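MOBA relate protein (Mycobacterium sp., PDB 2WAW) is of unknown function but probably binds a nucleotide and transfers its nucleotidyl group, like MobA-type nucleotidyltransferases. Local coordinates at residues Val10-Tyr15 with Val51-Ala56; Gly20-Leu25 with Ala57-Glu62; Leu101-Gln106 with Pro179-Thr184. One frame throughout, in Å; residues are numbered along the deposited sequence. Where two conformers were deposited one is given.

Contact 1 lies in the core, with two parallel strands of the central sheet side by side; contacts 2 and 3 are only partly buried and involve loops. Contacts 1 and 3 reach the same sheet, since strand 98-103 flanks strand 6-12 and L11 bonds to M102 and G104 through the backbone. Contact 2 continues both segments of contact 1 along the chain, setting the loop after the first strand against the helix after the second. Chemistry follows place: backbone and threonine hydrogen bonds in contact 1, apolar packing in contact 2, a carboxylate and waters in contact 3. K23 bridges all three regions, its NZ bonding to Y15 O and V182 O.

Contact 1: residues Val10-Tyr15 with Val51-Ala56; sequences VLAAGY and VTLGGA
V10 and V51 pair on neighbouring parallel strands, whose short segments run 11° apart. Hydrogen bonds form the first group. T52 N donates to V10 O at 3.0 Å, and V51 CA-H makes a longer approach to the same oxygen. Two residues on, A12 N reaches T52 OG1 at 3.1 Å and, weakly, T52 O. The hydroxyl is placed there by its torsion (chi1 67°), which sets OG1 between the threonine's own N and carbonyl carbon, alongside L11. S84 OG, from helix 84-90, bonds to T52 OG1 as well, giving this buried oxygen two partners. A water joins the two chain ends, donating to A12 O (2.7 Å) and accepting from G54 N. Apolar contacts make up the second group. On the face shared by V10, A12, V51 and L53, the A12 methyl CB touches V51 CG1 and L53 CD2, each at 4.1 Å. Beyond the strands A13 CB packs on the L53-G54 peptide, 3.5 Å from G54 N. Such a parallel strand running into a glycine-bearing loop is characteristic of the Rossmann-like core of GT-A nucleotidyltransferases, where the L-A-A-G sequence opens the probable nucleotide-binding loop.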
ATOM      1  N   VAL A  10       2.094   2.743   3.067  1.00 13.55           N
ATOM      2  CA  VAL A  10       2.337   2.513   1.655  1.00 14.85           C
ATOM      3  C   VAL A  10       3.650   1.750   1.536  1.00 15.31           C
ATOM      4  O   VAL A  10       4.729   2.285   1.869  1.00 14.27           O
ATOM      5  CB  VAL A  10       2.422   3.838   0.891  1.00 13.73           C
ATOM      6  CG1 VAL A  10       2.789   3.596  -0.578  1.00 15.67           C
ATOM      7  CG2 VAL A  10       1.109   4.590   0.950  1.00 16.13           C
ATOM      8  N   LEU A  11       3.553   0.503   1.083  1.00 14.77           N
ATOM      9  CA  LEU A  11       4.740  -0.360   0.926  1.00 13.99           C
ATOM     10  C   LEU A  11       5.361  -0.085  -0.432  1.00 14.51           C
ATOM     11  O   LEU A  11       4.754  -0.370  -1.478  1.00 15.04           O
ATOM     12  CB  LEU A  11       4.361  -1.843   1.084  1.00 15.32           C
ATOM     13  CG  LEU A  11       3.697  -2.164   2.428  1.00 13.91           C
ATOM     14  CD1 LEU A  11       3.117  -3.585   2.369  1.00 20.68           C
ATOM     15  CD2 LEU A  11       4.706  -2.089   3.575  1.00 15.14           C
ATOM     16  N   ALA A  12       6.545   0.525  -0.410  1.00 16.38           N
ATOM     17  CA  ALA A  12       7.193   0.991  -1.645  1.00 15.54           C
ATOM     18  C   ALA A  12       8.672   0.629  -1.713  1.00 16.45           C
ATOM     19  O   ALA A  12       9.463   1.333  -2.343  1.00 15.79           O
ATOM     20  CB  ALA A  12       6.983   2.501  -1.826  1.00 16.09           C
ATOM     21  N   ALA A  13       9.008  -0.482  -1.066  1.00 14.71           N
ATOM     22  CA  ALA A  13      10.382  -0.989  -1.005  1.00 15.62           C
ATOM     23  C   ALA A  13      10.543  -2.187  -1.950  1.00 17.21           C
ATOM     24  O   ALA A  13       9.800  -3.176  -1.869  1.00 17.35           O
ATOM     25  CB  ALA A  13      10.730  -1.379   0.436  1.00 17.10           C
ATOM     26  N   GLY A  14      11.509  -2.090  -2.856  1.00 17.09           N
ATOM     27  CA  GLY A  14      11.830  -3.198  -3.757  1.00 16.23           C
ATOM     28  C   GLY A  14      10.806  -3.533  -4.822  1.00 16.94           C
ATOM     29  O   GLY A  14      10.107  -2.642  -5.324  1.00 17.82           O
ATOM     30  N   TYR A  15      10.770  -4.819  -5.199  1.00 17.61           N
ATOM     31  CA  TYR A  15       9.868  -5.369  -6.211  1.00 18.31           C
ATOM     32  C   TYR A  15      10.028  -4.681  -7.567  1.00 17.80           C
ATOM     33  O   TYR A  15       9.053  -4.574  -8.318  1.00 18.90           O
ATOM     34  CB  TYR A  15       8.400  -5.333  -5.742  1.00 17.76           C
ATOM     35  CG  TYR A  15       8.128  -6.130  -4.487  1.00 18.22           C
ATOM     36  CD1 TYR A  15       8.009  -5.506  -3.241  1.00 23.37           C
ATOM     37  CD2 TYR A  15       7.956  -7.514  -4.553  1.00 20.24           C
ATOM     38  CE1 TYR A  15       7.737  -6.251  -2.091  1.00 21.50           C
ATOM     39  CE2 TYR A  15       7.695  -8.256  -3.418  1.00 19.78           C
ATOM     40  CZ  TYR A  15       7.588  -7.625  -2.193  1.00 19.25           C
ATOM     41  OH  TYR A  15       7.316  -8.391  -1.070  1.00 26.69           O
ATOM     42  N   VAL A  51       5.597   5.573   4.661  1.00 13.56           N
ATOM     43  CA  VAL A  51       6.023   5.027   3.370  1.00 15.17           C
ATOM     44  C   VAL A  51       7.331   4.289   3.568  1.00 15.26           C
ATOM     45  O   VAL A  51       8.272   4.822   4.182  1.00 15.19           O
ATOM     46  CB  VAL A  51       6.240   6.142   2.326  1.00 15.54           C
ATOM     47  CG1 VAL A  51       6.483   5.544   0.907  1.00 17.34           C
ATOM     48  CG2 VAL A  51       5.077   7.126   2.341  1.00 21.95           C
ATOM     49  N   THR A  52       7.392   3.049   3.066  1.00 14.83           N
ATOM     50  CA  THR A  52       8.647   2.292   3.148  1.00 14.01           C
ATOM     51  C   THR A  52       9.380   2.370   1.823  1.00 13.82           C
ATOM     52  O   THR A  52       8.765   2.373   0.745  1.00 15.29           O
ATOM     53  CB  THR A  52       8.438   0.800   3.525  1.00 14.25           C
ATOM     54  OG1 THR A  52       7.746   0.147   2.453  1.00 15.73           O
ATOM     55  CG2 THR A  52       7.596   0.653   4.813  1.00 15.38           C
ATOM     56  N   LEU A  53      10.701   2.437   1.920  1.00 15.02           N
ATOM     57  CA  LEU A  53      11.549   2.504   0.743  1.00 13.15           C
ATOM     58  C   LEU A  53      12.722   1.578   0.947  1.00 16.99           C
ATOM     59  O   LEU A  53      13.159   1.355   2.082  1.00 15.43           O
ATOM     60  CB  LEU A  53      12.043   3.938   0.531  1.00 15.02           C
ATOM     61  CG  LEU A  53      10.993   5.017   0.277  1.00 16.42           C
ATOM     62  CD1 LEU A  53      11.652   6.380   0.221  1.00 18.79           C
ATOM     63  CD2 LEU A  53      10.318   4.724  -1.005  1.00 15.84           C
ATOM     64  N   GLY A  54      13.246   1.051  -0.152  1.00 16.45           N
ATOM     65  CA  GLY A  54      14.363   0.120  -0.073  1.00 17.51           C
ATOM     66  C   GLY A  54      15.647   0.686  -0.657  1.00 20.41           C
ATOM     67  O   GLY A  54      16.003   1.845  -0.403  1.00 17.94           O
ATOM     68  N   GLY A  55      16.321  -0.127  -1.471  1.00 21.25           N
ATOM     69  CA  GLY A  55      17.616   0.233  -2.059  1.00 23.68           C
ATOM     70  C   GLY A  55      17.646   1.511  -2.887  1.00 24.32           C
ATOM     71  O   GLY A  55      18.681   2.180  -2.949  1.00 25.51           O
ATOM     72  N   ALA A  56      16.514   1.852  -3.509  1.00 23.92           N
ATOM     73  CA  ALA A  56      16.378   3.057  -4.327  1.00 23.41           C
ATOM     74  C   ALA A  56      16.027   4.321  -3.533  1.00 21.57           C
ATOM     75  O   ALA A  56      15.736   5.361  -4.125  1.00 21.48           O
ATOM     76  CB  ALA A  56      15.315   2.821  -5.422  1.00 23.61           C
TER
HETATM   77  O   HOH W   1      11.974   2.361  -2.572  1.00 24.21           O

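Contact 2: residues Gly20-Leu25 with Ala57-Glu62; sequences GTPKQL and ADEVLE
The carboxylate of E59 and the ring of P22 meet at one corner: P22 CG lies off one face of the carboxylate, outward beyond the oxygens, 3.7 Å from E59 OE1 and from E59 OE2. E59 was modelled in two conformers, so this approach describes one of them and remains doubtful. The two segments are the end of the loop after strand 6-12, which in MobA-like proteins probably belongs to the nucleotide-binding signature, and helix 57-63, which follows strand 48-53 of the Rossmann-like sheet. Lower on the glutamate's stem, E59 CB rests 3.7 Å from L25 CD1. L25 reaches the helix because its CG is anti to the carbonyl carbon (chi1 -57°), and its two methyls divide the work, CD1 over E59 and CD2 over V60. A short 3-10 turn presents it, with L25 N bonded to P22 O at 3.1 Å. Q24 contributes its CB, which sits 3.9 Å from V60 CG2. L34 of helix 33-42 and L53 of strand 48-53 also press on V60, so V60 joins its helix to both the sheet and helix 33-42. V60 CG2 touches both Q24 CB and L25 CD2, the latter methyl 4.0 Å away.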
ATOM      1  N   GLY A  20      14.005  -3.136 -14.337  1.00 22.14           N
ATOM      2  CA  GLY A  20      15.366  -2.700 -14.588  1.00 21.10           C
ATOM      3  C   GLY A  20      15.669  -1.283 -14.154  1.00 21.50           C
ATOM      4  O   GLY A  20      16.721  -0.737 -14.485  1.00 25.24           O
ATOM      5  N   THR A  21      14.744  -0.690 -13.399  1.00 19.65           N
ATOM      6  CA  THR A  21      14.845   0.696 -12.967  1.00 17.61           C
ATOM      7  C   THR A  21      13.869   0.839 -11.799  1.00 19.59           C
ATOM      8  O   THR A  21      12.932   0.048 -11.719  1.00 18.78           O
ATOM      9  CB  THR A  21      14.454   1.656 -14.116  1.00 18.33           C
ATOM     10  OG1 THR A  21      14.826   2.995 -13.780  1.00 20.15           O
ATOM     11  CG2 THR A  21      12.951   1.591 -14.420  1.00 21.32           C
ATOM     12  N   PRO A  22      14.095   1.804 -10.882  1.00 19.87           N
ATOM     13  CA  PRO A  22      13.156   1.896  -9.746  1.00 18.88           C
ATOM     14  C   PRO A  22      11.731   2.247 -10.205  1.00 17.76           C
ATOM     15  O   PRO A  22      11.507   3.327 -10.757  1.00 17.63           O
ATOM     16  CB  PRO A  22      13.766   3.011  -8.878  1.00 19.33           C
ATOM     17  CG  PRO A  22      15.248   3.059  -9.282  1.00 21.92           C
ATOM     18  CD  PRO A  22      15.167   2.818 -10.777  1.00 20.42           C
ATOM     19  N   LYS A  23      10.778   1.336 -10.014  1.00 17.38           N
ATOM     20  CA  LYS A  23       9.422   1.592 -10.510  1.00 16.53           C
ATOM     21  C   LYS A  23       8.773   2.813  -9.840  1.00 17.04           C
ATOM     22  O   LYS A  23       7.916   3.462 -10.433  1.00 15.64           O
ATOM     23  CB  LYS A  23       8.527   0.354 -10.374  1.00 18.11           C
ATOM     24  CG  LYS A  23       8.165  -0.032  -8.947  1.00 19.60           C
ATOM     25  CD  LYS A  23       7.512  -1.421  -9.023  1.00 23.80           C
ATOM     26  CE  LYS A  23       7.174  -1.977  -7.691  1.00 21.00           C
ATOM     27  NZ  LYS A  23       6.532  -3.305  -7.878  1.00 15.58           N
ATOM     28  N   GLN A  24       9.205   3.108  -8.614  1.00 15.82           N
ATOM     29  CA  GLN A  24       8.685   4.235  -7.828  1.00 15.15           C
ATOM     30  C   GLN A  24       8.821   5.548  -8.614  1.00 16.10           C
ATOM     31  O   GLN A  24       7.998   6.455  -8.468  1.00 17.03           O
ATOM     32  CB  GLN A  24       9.446   4.342  -6.476  1.00 16.27           C
ATOM     33  CG  GLN A  24       9.302   3.119  -5.523  1.00 14.51           C
ATOM     34  CD  GLN A  24      10.193   1.913  -5.873  1.00 24.56           C
ATOM     35  OE1 GLN A  24      10.047   0.810  -5.292  1.00 24.04           O
ATOM     36  NE2 GLN A  24      11.106   2.102  -6.819  1.00 18.14           N
ATOM     37  N   LEU A  25       9.842   5.616  -9.442  1.00 14.56           N
ATOM     38  CA  LEU A  25      10.185   6.825 -10.169  1.00 15.65           C
ATOM     39  C   LEU A  25       9.702   6.885 -11.614  1.00 15.52           C
ATOM     40  O   LEU A  25       9.899   7.849 -12.250  1.00 17.56           O
ATOM     41  CB  LEU A  25      11.702   7.094 -10.083  1.00 20.00           C
ATOM     42  CG  LEU A  25      12.264   7.209  -8.677  1.00 20.00           C
ATOM     43  CD1 LEU A  25      13.695   7.205  -8.664  1.00 20.00           C
ATOM     44  CD2 LEU A  25      11.745   8.423  -7.961  1.00 20.00           C
ATOM     45  N   ALA A  57      16.053   4.237  -2.199  1.00 20.66           N
ATOM     46  CA  ALA A  57      15.613   5.337  -1.329  1.00 20.44           C
ATOM     47  C   ALA A  57      16.278   6.668  -1.652  1.00 21.59           C
ATOM     48  O   ALA A  57      15.615   7.693  -1.664  1.00 22.59           O
ATOM     49  CB  ALA A  57      15.829   4.999   0.141  1.00 19.78           C
ATOM     50  N   ASP A  58      17.591   6.648  -1.877  1.00 23.79           N
ATOM     51  CA  ASP A  58      18.339   7.873  -2.170  1.00 26.02           C
ATOM     52  C   ASP A  58      17.754   8.624  -3.357  1.00 25.78           C
ATOM     53  O   ASP A  58      17.526   9.837  -3.264  1.00 26.23           O
ATOM     54  CB  ASP A  58      19.819   7.561  -2.411  1.00 28.52           C
ATOM     55  CG  ASP A  58      20.577   7.286  -1.123  1.00 36.55           C
ATOM     56  OD1 ASP A  58      19.964   7.360  -0.034  1.00 43.05           O
ATOM     57  OD2 ASP A  58      21.790   6.995  -1.205  1.00 44.18           O
ATOM     58  N   GLU A  59      17.517   7.910  -4.457  1.00 23.90           N
ATOM     59  CA  GLU A  59      16.921   8.487  -5.673  0.50 25.99           C
ATOM     60  C   GLU A  59      15.491   8.964  -5.406  1.00 24.28           C
ATOM     61  O   GLU A  59      15.076  10.033  -5.849  1.00 24.55           O
ATOM     62  CB  GLU A  59      16.904   7.457  -6.813  0.50 25.71           C
ATOM     63  CG  GLU A  59      18.251   6.843  -7.174  0.50 26.01           C
ATOM     64  CD  GLU A  59      18.107   5.588  -8.024  0.50 28.08           C
ATOM     65  OE1 GLU A  59      17.892   5.715  -9.248  0.50 35.71           O
ATOM     66  OE2 GLU A  59      18.206   4.470  -7.470  0.50 29.49           O
ATOM     67  N   VAL A  60      14.728   8.144  -4.686  1.00 22.18           N
ATOM     68  CA  VAL A  60      13.339   8.479  -4.374  1.00 21.84           C
ATOM     69  C   VAL A  60      13.219   9.750  -3.512  1.00 23.70           C
ATOM     70  O   VAL A  60      12.363  10.610  -3.764  1.00 24.46           O
ATOM     71  CB  VAL A  60      12.596   7.296  -3.722  1.00 20.71           C
ATOM     72  CG1 VAL A  60      11.211   7.716  -3.259  1.00 24.45           C
ATOM     73  CG2 VAL A  60      12.464   6.159  -4.712  1.00 21.85           C
ATOM     74  N   LEU A  61      14.099   9.884  -2.551  1.00 25.13           N
ATOM     75  CA  LEU A  61      14.106  11.023  -1.684  1.00 26.74           C
ATOM     76  C   LEU A  61      14.358  12.291  -2.486  1.00 28.24           C
ATOM     77  O   LEU A  61      13.908  13.325  -2.135  1.00 29.46           O
ATOM     78  CB  LEU A  61      15.127  10.868  -0.565  1.00 20.00           C
ATOM     79  CG  LEU A  61      14.966   9.729   0.413  1.00 20.00           C
ATOM     80  CD1 LEU A  61      16.058   9.645   1.436  1.00 20.00           C
ATOM     81  CD2 LEU A  61      13.645   9.707   1.063  1.00 20.00           C
ATOM     82  N   GLU A  62      15.165  12.190  -3.516  1.00 29.27           N
ATOM     83  CA  GLU A  62      15.461  13.317  -4.387  1.00 31.05           C
ATOM     84  C   GLU A  62      14.292  13.744  -5.265  1.00 29.59           C
ATOM     85  O   GLU A  62      14.224  14.859  -5.614  1.00 30.28           O
ATOM     86  CB  GLU A  62      16.727  13.083  -5.221  1.00 32.04           C
ATOM     87  CG  GLU A  62      17.986  12.829  -4.406  1.00 38.00           C
ATOM     88  CD  GLU A  62      19.220  12.296  -5.172  1.00 37.20           C
ATOM     89  OE1 GLU A  62      19.161  11.889  -6.350  1.00 44.86           O
ATOM     90  OE2 GLU A  62      20.286  12.281  -4.553  1.00 46.28           O
TER

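Contact 3: residues Leu101-Gln106 with Pro179-Thr184; sequences LMLGDQ and PLDVDT
D105 OD2 is gripped by V182 N, which donates to its anti lone pair over 2.8 Å in a nearly straight line (170°). A water stands 2.7 Å from the same oxygen and also lies beside D183 OD1, and K23 NZ adds a long, weak ion pair. The carboxylate arrives there through a first torsion of 54°, placing CG between the backbone N and carbonyl carbon of D105, which itself follows L103 and G104 in a type I turn. D181 CB lies alongside, 3.3 Å from D105 OD2. The D181 CA-H group points at D105 O, with D181 CA 3.3 Å from D105 O. Q106 packs the flank: its CG runs beside D181 CB at 3.9 Å, and its side chain crosses P179 obliquely, though the placing of its amide is less sure. A second water links the segments, accepting from Q106 NE2 and donating to P179 O. L33 of helix 33-42 touches both D105 and V182, and Y188 and L191 of helix 185-197 close over V182. D105, in the turn after strand 98-103, and D183, ahead of helix 185-197, lie near each other, consistent with the metal-nucleotide site of GT-A nucleotidyltransferases, in which such acids hold magnesium.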
ATOM      1  N   LEU A 101      -3.082  -0.973   4.498  1.00 13.19           N
ATOM      2  CA  LEU A 101      -1.924  -1.343   3.667  1.00 12.35           C
ATOM      3  C   LEU A 101      -2.198  -1.154   2.206  1.00 16.23           C
ATOM      4  O   LEU A 101      -3.209  -1.624   1.698  1.00 14.21           O
ATOM      5  CB  LEU A 101      -1.582  -2.824   3.888  1.00 15.27           C
ATOM      6  CG  LEU A 101      -1.039  -3.285   5.233  1.00 23.47           C
ATOM      7  CD1 LEU A 101      -0.953  -4.806   5.222  1.00 24.65           C
ATOM      8  CD2 LEU A 101       0.328  -2.662   5.500  1.00 26.82           C
ATOM      9  N   MET A 102      -1.279  -0.478   1.529  1.00 15.25           N
ATOM     10  CA  MET A 102      -1.380  -0.402   0.087  0.50 16.34           C
ATOM     11  C   MET A 102       0.009  -0.406  -0.510  1.00 14.95           C
ATOM     12  O   MET A 102       1.012  -0.245   0.191  1.00 16.93           O
ATOM     13  CB  MET A 102      -2.148   0.828  -0.339  0.50 16.51           C
ATOM     14  CG  MET A 102      -1.315   2.063  -0.359  0.50 15.35           C
ATOM     15  SD  MET A 102      -2.368   3.462  -0.698  0.50 20.39           S
ATOM     16  CE  MET A 102      -2.745   4.026   0.969  0.50 15.06           C
ATOM     17  N   LEU A 103       0.076  -0.720  -1.801  1.00 15.05           N
ATOM     18  CA  LEU A 103       1.363  -0.758  -2.508  1.00 16.01           C
ATOM     19  C   LEU A 103       1.677   0.595  -3.128  1.00 17.06           C
ATOM     20  O   LEU A 103       0.767   1.283  -3.591  1.00 16.47           O
ATOM     21  CB  LEU A 103       1.359  -1.829  -3.612  1.00 18.47           C
ATOM     22  CG  LEU A 103       1.111  -3.283  -3.151  1.00 19.53           C
ATOM     23  CD1 LEU A 103       1.284  -4.248  -4.318  1.00 23.51           C
ATOM     24  CD2 LEU A 103       2.029  -3.687  -2.008  1.00 19.59           C
ATOM     25  N   GLY A 104       2.959   0.955  -3.191  1.00 14.24           N
ATOM     26  CA  GLY A 104       3.386   2.226  -3.781  1.00 13.33           C
ATOM     27  C   GLY A 104       3.083   2.338  -5.274  1.00 14.12           C
ATOM     28  O   GLY A 104       3.113   3.444  -5.847  1.00 15.55           O
ATOM     29  N   ASP A 105       2.798   1.185  -5.890  1.00 16.36           N
ATOM     30  CA  ASP A 105       2.568   1.082  -7.335  1.00 15.43           C
ATOM     31  C   ASP A 105       1.102   0.826  -7.711  1.00 14.70           C
ATOM     32  O   ASP A 105       0.799   0.379  -8.824  1.00 16.52           O
ATOM     33  CB  ASP A 105       3.508   0.052  -8.005  1.00 14.41           C
ATOM     34  CG  ASP A 105       3.455  -1.320  -7.346  1.00 17.98           C
ATOM     35  OD1 ASP A 105       3.789  -1.393  -6.140  1.00 18.68           O
ATOM     36  OD2 ASP A 105       3.133  -2.319  -8.036  1.00 19.29           O
ATOM     37  N   GLN A 106       0.195   1.161  -6.818  1.00 13.98           N
ATOM     38  CA  GLN A 106      -1.235   1.067  -7.046  1.00 17.32           C
ATOM     39  C   GLN A 106      -1.976   2.413  -6.890  1.00 16.06           C
ATOM     40  O   GLN A 106      -2.732   2.595  -5.968  1.00 17.15           O
ATOM     41  CB  GLN A 106      -1.859   0.105  -6.046  1.00 17.58           C
ATOM     42  CG  GLN A 106      -1.431  -1.289  -6.075  1.00 21.51           C
ATOM     43  CD  GLN A 106      -1.869  -2.087  -4.835  1.00 23.96           C
ATOM     44  OE1 GLN A 106      -1.381  -1.901  -3.739  1.00 32.50           O
ATOM     45  NE2 GLN A 106      -2.746  -2.998  -5.045  1.00 20.61           N
ATOM     46  N   PRO A 179      -7.263  -2.606  -8.679  1.00 23.29           N
ATOM     47  CA  PRO A 179      -6.358  -1.581  -9.218  1.00 23.19           C
ATOM     48  C   PRO A 179      -5.161  -2.237  -9.880  1.00 20.96           C
ATOM     49  O   PRO A 179      -4.711  -3.298  -9.430  1.00 21.27           O
ATOM     50  CB  PRO A 179      -5.883  -0.833  -7.966  1.00 25.45           C
ATOM     51  CG  PRO A 179      -6.124  -1.791  -6.820  1.00 26.47           C
ATOM     52  CD  PRO A 179      -7.395  -2.499  -7.212  1.00 23.98           C
ATOM     53  N   LEU A 180      -4.680  -1.635 -10.963  1.00 22.06           N
ATOM     54  CA  LEU A 180      -3.485  -2.127 -11.616  1.00 19.18           C
ATOM     55  C   LEU A 180      -2.298  -1.884 -10.707  1.00 20.86           C
ATOM     56  O   LEU A 180      -2.280  -0.901  -9.960  1.00 20.49           O
ATOM     57  CB  LEU A 180      -3.255  -1.401 -12.939  1.00 18.19           C
ATOM     58  CG  LEU A 180      -4.302  -1.583 -14.049  1.00 20.35           C
ATOM     59  CD1 LEU A 180      -3.829  -0.860 -15.302  1.00 23.86           C
ATOM     60  CD2 LEU A 180      -4.547  -3.056 -14.341  1.00 25.18           C
ATOM     61  N   ASP A 181      -1.334  -2.799 -10.762  1.00 18.51           N
ATOM     62  CA  ASP A 181      -0.034  -2.584 -10.130  0.50 19.14           C
ATOM     63  C   ASP A 181       1.071  -2.827 -11.155  1.00 18.79           C
ATOM     64  O   ASP A 181       0.786  -3.086 -12.327  1.00 19.56           O
ATOM     65  CB  ASP A 181       0.140  -3.432  -8.862  0.50 19.66           C
ATOM     66  CG  ASP A 181      -0.178  -4.904  -9.079  0.50 22.04           C
ATOM     67  OD1 ASP A 181       0.047  -5.425 -10.197  0.50 15.59           O
ATOM     68  OD2 ASP A 181      -0.651  -5.542  -8.113  0.50 23.12           O
ATOM     69  N   VAL A 182       2.329  -2.727 -10.731  1.00 17.47           N
ATOM     70  CA  VAL A 182       3.432  -2.752 -11.689  1.00 18.05           C
ATOM     71  C   VAL A 182       4.531  -3.733 -11.247  1.00 20.80           C
ATOM     72  O   VAL A 182       5.293  -3.442 -10.308  1.00 22.27           O
ATOM     73  CB  VAL A 182       4.016  -1.314 -11.897  1.00 17.94           C
ATOM     74  CG1 VAL A 182       5.215  -1.340 -12.866  1.00 17.52           C
ATOM     75  CG2 VAL A 182       2.924  -0.380 -12.430  1.00 17.97           C
ATOM     76  N   ASP A 183       4.574  -4.896 -11.908  1.00 20.28           N
ATOM     77  CA  ASP A 183       5.625  -5.908 -11.720  1.00 22.43           C
ATOM     78  C   ASP A 183       6.626  -5.868 -12.866  1.00 19.69           C
ATOM     79  O   ASP A 183       7.817  -6.158 -12.685  1.00 22.30           O
ATOM     80  CB  ASP A 183       5.042  -7.338 -11.715  1.00 25.52           C
ATOM     81  CG  ASP A 183       4.207  -7.654 -10.492  1.00 31.06           C
ATOM     82  OD1 ASP A 183       4.409  -7.041  -9.424  1.00 33.21           O
ATOM     83  OD2 ASP A 183       3.333  -8.551 -10.607  1.00 40.96           O
ATOM     84  N   THR A 184       6.122  -5.588 -14.066  1.00 18.65           N
ATOM     85  CA  THR A 184       6.909  -5.753 -15.280  1.00 20.12           C
ATOM     86  C   THR A 184       6.773  -4.486 -16.119  1.00 18.93           C
ATOM     87  O   THR A 184       5.889  -3.660 -15.860  1.00 16.61           O
ATOM     88  CB  THR A 184       6.371  -6.913 -16.142  1.00 20.06           C
ATOM     89  OG1 THR A 184       5.003  -6.642 -16.488  1.00 21.34           O
ATOM     90  CG2 THR A 184       6.453  -8.258 -15.401  1.00 21.07           C
TER
HETATM   91  O   HOH W   2       3.205  -4.980  -7.784  1.00 28.19           O
HETATM   92  O   HOH W   3      -3.031  -4.734  -7.364  1.00 28.33           O